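Local coordinates for protein hexokinase (Schistosoma mansoni, PDB 1BDG) that catalyses ATP-dependent phosphorylation of glucose and other hexoses to their 6-phosphates, the first step of glycolysis, at residues 28-33 with 385-390; 280-285 with 375-380. One frame throughout, in Å; residues are numbered along the deposited sequence.

Contact 1. Residues 28-33 with 385-390; sequences EICDRM and ILRRIN. Unlike the reference sequence in segment 28-33: Met33 (reference Thr). With SO4 (sulfate ion), chain E.
A loose helix-helix crossing, between helix 23-41 and the last turn of helix 357-389, the latter in the large subdomain of hexokinase, directs Arg387 toward Cys30, though the modelled spacing of Arg387 NH1 and Cys30 SG is too short to be relied on. The contact is sparse: the backbones stay apart, with the CA atoms of Cys30 and Ile385 9.1 Å from each other. Arg387 spans the gap with a chain extended from CG to NE, and Cys30 SG lies oblique to its guanidinium group, over neither a face nor an edge. Asp31 OD1 is 4.3 Å from Arg387 NH1, beyond a salt bridge, and the uncertain place of NH1 limits what can be read from it. One turn of chain is tied off here: Ile385 O accepts from both Ile389 N and Arg388 N, and Asn390 leaves the helix with positive phi (69°). Arg388 takes another course, its chain bending at chi3 (-87°) to set the edge of its guanidinium against a sulfate ion, probably from the crystallisation liquor. NH1 of Arg388 gives sulfate O2 a weak bond of 2.6 Å, bent to 119°, but the sulfate is modelled too close to NH2 and its exact placing is doubtful. Lys232 also holds the sulfate, while Glu228 forms a salt bridge with Arg388. Behind the crossing, Ile385 packs on Met37 of helix 23-41 and, with Ile389, on strands 212-218 and 222-229.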
# COMPACT_ATOMS: atom_id res chain seq x y z
N GLU A 28 16.69 -5.42 -13.34
CA GLU A 28 17.51 -5.71 -12.18
C GLU A 28 16.78 -5.60 -10.84
O GLU A 28 16.90 -6.50 -10.01
CB GLU A 28 18.69 -4.77 -12.14
CG GLU A 28 19.67 -5.10 -11.05
CD GLU A 28 20.95 -5.57 -11.64
OE1 GLU A 28 21.37 -4.93 -12.65
OE2 GLU A 28 21.50 -6.59 -11.13
N ILE A 29 16.09 -4.49 -10.58
CA ILE A 29 15.35 -4.37 -9.31
C ILE A 29 14.53 -5.66 -9.19
O ILE A 29 14.68 -6.42 -8.24
CB ILE A 29 14.41 -3.13 -9.29
CG1 ILE A 29 15.22 -1.85 -9.09
CG2 ILE A 29 13.35 -3.26 -8.21
CD1 ILE A 29 15.65 -1.19 -10.38
N CYS A 30 13.75 -5.94 -10.23
CA CYS A 30 12.94 -7.15 -10.30
C CYS A 30 13.76 -8.40 -10.02
O CYS A 30 13.38 -9.22 -9.19
CB CYS A 30 12.29 -7.25 -11.67
SG CYS A 30 11.65 -8.86 -12.08
N ASP A 31 14.93 -8.50 -10.65
CA ASP A 31 15.84 -9.63 -10.49
C ASP A 31 16.29 -9.81 -9.06
O ASP A 31 16.31 -10.93 -8.55
CB ASP A 31 17.07 -9.43 -11.36
CG ASP A 31 17.45 -10.67 -12.11
OD1 ASP A 31 16.58 -11.18 -12.84
OD2 ASP A 31 18.60 -11.12 -11.97
N ARG A 32 16.72 -8.72 -8.44
CA ARG A 32 17.16 -8.71 -7.04
C ARG A 32 15.95 -9.01 -6.13
O ARG A 32 16.06 -9.79 -5.18
CB ARG A 32 17.74 -7.32 -6.68
CG ARG A 32 19.17 -7.11 -7.13
CD ARG A 32 19.59 -5.65 -7.09
NE ARG A 32 20.96 -5.48 -7.58
CZ ARG A 32 22.03 -5.28 -6.80
NH1 ARG A 32 21.90 -5.21 -5.48
NH2 ARG A 32 23.25 -5.26 -7.34
N MET A 33 14.80 -8.42 -6.45
CA MET A 33 13.59 -8.62 -5.68
C MET A 33 13.27 -10.12 -5.63
O MET A 33 13.20 -10.70 -4.54
CB MET A 33 12.43 -7.84 -6.30
CG MET A 33 11.11 -7.97 -5.55
SD MET A 33 9.76 -6.94 -6.24
CE MET A 33 10.32 -5.34 -5.66
N ILE A 385 6.35 -11.01 -9.55
CA ILE A 385 5.34 -11.92 -9.00
C ILE A 385 4.95 -12.91 -10.08
O ILE A 385 4.92 -14.12 -9.86
CB ILE A 385 4.11 -11.14 -8.51
CG1 ILE A 385 4.41 -10.43 -7.19
CG2 ILE A 385 2.92 -12.05 -8.37
CD1 ILE A 385 4.85 -11.35 -6.08
N LEU A 386 4.67 -12.40 -11.27
CA LEU A 386 4.30 -13.22 -12.42
C LEU A 386 5.40 -14.23 -12.74
O LEU A 386 5.14 -15.30 -13.29
CB LEU A 386 4.02 -12.34 -13.65
CG LEU A 386 2.89 -11.34 -13.53
CD1 LEU A 386 2.59 -10.79 -14.90
CD2 LEU A 386 1.66 -11.99 -12.96
N ARG A 387 6.64 -13.86 -12.44
CA ARG A 387 7.78 -14.74 -12.68
C ARG A 387 7.88 -15.82 -11.61
O ARG A 387 8.56 -16.81 -11.79
CB ARG A 387 9.08 -13.94 -12.72
CG ARG A 387 9.20 -13.10 -13.96
CD ARG A 387 10.65 -12.84 -14.32
NE ARG A 387 10.76 -11.73 -15.26
CZ ARG A 387 11.63 -10.72 -15.12
NH1 ARG A 387 12.47 -10.68 -14.10
NH2 ARG A 387 11.65 -9.76 -16.03
N ARG A 388 7.19 -15.60 -10.50
CA ARG A 388 7.17 -16.53 -9.39
C ARG A 388 5.93 -17.40 -9.53
O ARG A 388 6.04 -18.60 -9.72
CB ARG A 388 7.16 -15.76 -8.07
CG ARG A 388 6.95 -16.60 -6.84
CD ARG A 388 7.66 -15.98 -5.65
NE ARG A 388 9.06 -16.41 -5.55
CZ ARG A 388 9.48 -17.65 -5.27
NH1 ARG A 388 8.62 -18.63 -5.05
NH2 ARG A 388 10.77 -17.90 -5.19
N ILE A 389 4.75 -16.79 -9.46
CA ILE A 389 3.50 -17.54 -9.63
C ILE A 389 3.64 -18.50 -10.83
O ILE A 389 3.32 -19.68 -10.73
CB ILE A 389 2.31 -16.57 -9.82
CG1 ILE A 389 1.88 -16.00 -8.46
CG2 ILE A 389 1.15 -17.24 -10.50
CD1 ILE A 389 0.44 -15.63 -8.39
N ASN A 390 4.17 -17.99 -11.94
CA ASN A 390 4.42 -18.77 -13.14
C ASN A 390 3.17 -19.25 -13.93
O ASN A 390 3.30 -19.78 -15.04
CB ASN A 390 5.37 -19.95 -12.83
S SO4 E . 11.76 -20.52 -5.68
O1 SO4 E . 12.53 -19.50 -6.35
O2 SO4 E . 10.37 -20.33 -5.97
O3 SO4 E . 12.19 -21.81 -6.17
O4 SO4 E . 11.97 -20.44 -4.26

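Contact 2. Residues 280-285 with 375-380. With GLC (alpha-D-glucopyranose), chain B.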
# COMPACT_ATOMS: atom_id res chain seq x y z
N GLN A 280 11.10 0.30 5.19
CA GLN A 280 10.20 0.34 4.03
C GLN A 280 10.78 1.15 2.89
O GLN A 280 10.06 1.90 2.23
CB GLN A 280 8.82 0.88 4.41
CG GLN A 280 8.17 0.20 5.62
CD GLN A 280 7.61 -1.18 5.35
OE1 GLN A 280 7.98 -2.14 6.01
NE2 GLN A 280 6.69 -1.28 4.41
N LEU A 281 12.06 0.93 2.61
CA LEU A 281 12.77 1.66 1.56
C LEU A 281 12.18 1.58 0.14
O LEU A 281 12.20 2.55 -0.61
CB LEU A 281 14.26 1.28 1.58
CG LEU A 281 14.87 1.55 2.96
CD1 LEU A 281 16.37 1.50 2.91
CD2 LEU A 281 14.42 2.91 3.47
N TYR A 282 11.65 0.43 -0.23
CA TYR A 282 11.06 0.30 -1.55
C TYR A 282 9.72 1.03 -1.56
O TYR A 282 9.41 1.74 -2.53
CB TYR A 282 10.89 -1.17 -1.93
CG TYR A 282 10.10 -1.40 -3.19
CD1 TYR A 282 10.64 -1.13 -4.44
CD2 TYR A 282 8.82 -1.93 -3.14
CE1 TYR A 282 9.92 -1.37 -5.61
CE2 TYR A 282 8.10 -2.19 -4.30
CZ TYR A 282 8.66 -1.91 -5.53
OH TYR A 282 7.95 -2.17 -6.66
N GLU A 283 8.96 0.92 -0.47
CA GLU A 283 7.66 1.57 -0.40
C GLU A 283 7.74 3.07 -0.54
O GLU A 283 6.89 3.69 -1.17
CB GLU A 283 6.96 1.23 0.91
CG GLU A 283 5.73 2.09 1.17
CD GLU A 283 4.96 1.64 2.36
OE1 GLU A 283 5.35 2.00 3.48
OE2 GLU A 283 3.97 0.93 2.17
N LYS A 284 8.75 3.66 0.07
CA LYS A 284 8.95 5.10 0.03
C LYS A 284 9.24 5.63 -1.37
O LYS A 284 9.19 6.85 -1.59
CB LYS A 284 10.05 5.47 1.02
CG LYS A 284 9.60 5.30 2.45
CD LYS A 284 10.74 5.26 3.42
CE LYS A 284 10.34 5.87 4.75
NZ LYS A 284 10.37 4.94 5.88
N MET A 285 9.57 4.73 -2.30
CA MET A 285 9.85 5.11 -3.68
C MET A 285 8.60 4.98 -4.52
O MET A 285 8.48 5.62 -5.55
CB MET A 285 10.93 4.20 -4.30
CG MET A 285 12.33 4.26 -3.68
SD MET A 285 13.43 2.91 -4.22
CE MET A 285 14.27 3.62 -5.59
N ALA A 375 5.34 4.31 -10.66
CA ALA A 375 4.55 3.33 -11.40
C ALA A 375 5.45 2.20 -11.91
O ALA A 375 5.21 1.04 -11.62
CB ALA A 375 3.81 3.99 -12.57
N TYR A 376 6.51 2.56 -12.62
CA TYR A 376 7.43 1.57 -13.14
C TYR A 376 7.96 0.64 -12.05
O TYR A 376 8.13 -0.54 -12.28
CB TYR A 376 8.60 2.26 -13.83
CG TYR A 376 8.24 2.88 -15.15
CD1 TYR A 376 7.06 2.53 -15.81
CD2 TYR A 376 9.07 3.80 -15.76
CE1 TYR A 376 6.73 3.08 -17.03
CE2 TYR A 376 8.75 4.36 -16.99
CZ TYR A 376 7.58 3.99 -17.62
OH TYR A 376 7.24 4.54 -18.82
N LEU A 377 8.21 1.17 -10.85
CA LEU A 377 8.70 0.32 -9.78
C LEU A 377 7.67 -0.76 -9.40
O LEU A 377 8.02 -1.94 -9.32
CB LEU A 377 9.15 1.14 -8.57
CG LEU A 377 10.52 1.84 -8.65
CD1 LEU A 377 10.79 2.67 -7.42
CD2 LEU A 377 11.61 0.81 -8.83
N ALA A 378 6.40 -0.38 -9.25
CA ALA A 378 5.34 -1.33 -8.90
C ALA A 378 5.21 -2.33 -10.04
O ALA A 378 5.01 -3.54 -9.82
CB ALA A 378 4.03 -0.60 -8.70
N GLY A 379 5.38 -1.81 -11.26
CA GLY A 379 5.32 -2.61 -12.47
C GLY A 379 6.39 -3.68 -12.49
O GLY A 379 6.14 -4.81 -12.90
N ALA A 380 7.59 -3.34 -12.03
CA ALA A 380 8.66 -4.32 -12.01
C ALA A 380 8.22 -5.38 -11.03
O ALA A 380 8.26 -6.57 -11.34
CB ALA A 380 9.96 -3.69 -11.56
C1 GLC B . 2.20 -0.99 4.20
C2 GLC B . 1.97 -2.13 5.19
C3 GLC B . 1.50 -3.36 4.46
C4 GLC B . 0.25 -3.03 3.65
C5 GLC B . 0.56 -1.89 2.70
C6 GLC B . -0.66 -1.46 1.91
O1 GLC B . 3.13 -1.41 3.26
O2 GLC B . 3.18 -2.44 5.88
O3 GLC B . 1.20 -4.40 5.38
O4 GLC B . -0.17 -4.16 2.93
O5 GLC B . 0.99 -0.75 3.46
O6 GLC B . -1.44 -0.53 2.63
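The ring of Tyr282 meets Leu377 O at its edge, in the ring plane, while one of its faces is covered by the methyl CE of Met33, which lies 3.8 Å from Tyr282 CZ. Leu377 CB approaches from the opposite side of the ring plane, near the rim, 4.0 Å from Tyr282 CE1, and Trp250 packs edge-to-face with the same ring. CG of Tyr282 is anti to its own backbone N (chi1 171°), a setting that carries the phenol across to helix 357-389. There the hydroxyl donates to Leu377 O over 2.7 Å, arriving above the carbonyl plane, 71° out of it, and not along a lone pair. The buried hydroxyl thus has a backbone acceptor inside an otherwise apolar contact. Beside it Leu377 CD1 rests on Met285 CB at 3.5 Å, and the bent end of Met285 brings CE near the same methyl. The neighbouring carboxylate serves the sugar: Glu283 OE2 accepts a bond of 2.7 Å from O1 of glucose and another from Thr222 N, so one oxygen is gripped twice. This is the hexose site, where Gln280 also lines the pocket, its OE1 held by Arg159. Helix 357-389 continues the packing through Leu377 and Ala378 on Val286 of helix 283-286; just before them, Ala375 and Tyr376 rest on helix 409-420, and Met285 touches helix 265-272.

In the fold
Both contacts use helix 357-389, a long element of the large subdomain, and their centres lie 13 Å apart. Along the chain they are nested: contact 1 joins residues 28-33 to 385-390, and contact 2, 280-285 with 375-380, falls inside the loop it closes. Contact 2 is buried near the glucose pocket, whereas contact 1 is partly exposed, away from the glucose and ATP sites. They are nevertheless continuous in packing, since helix 23-41 touches both halves of contact 2, with Cys30 CB 4.1 Å from Ala380 O. One helix thus links the sugar-binding segment to helix 23-41, near the start of the chain, joining distant parts of the sequence within one hexokinase fold.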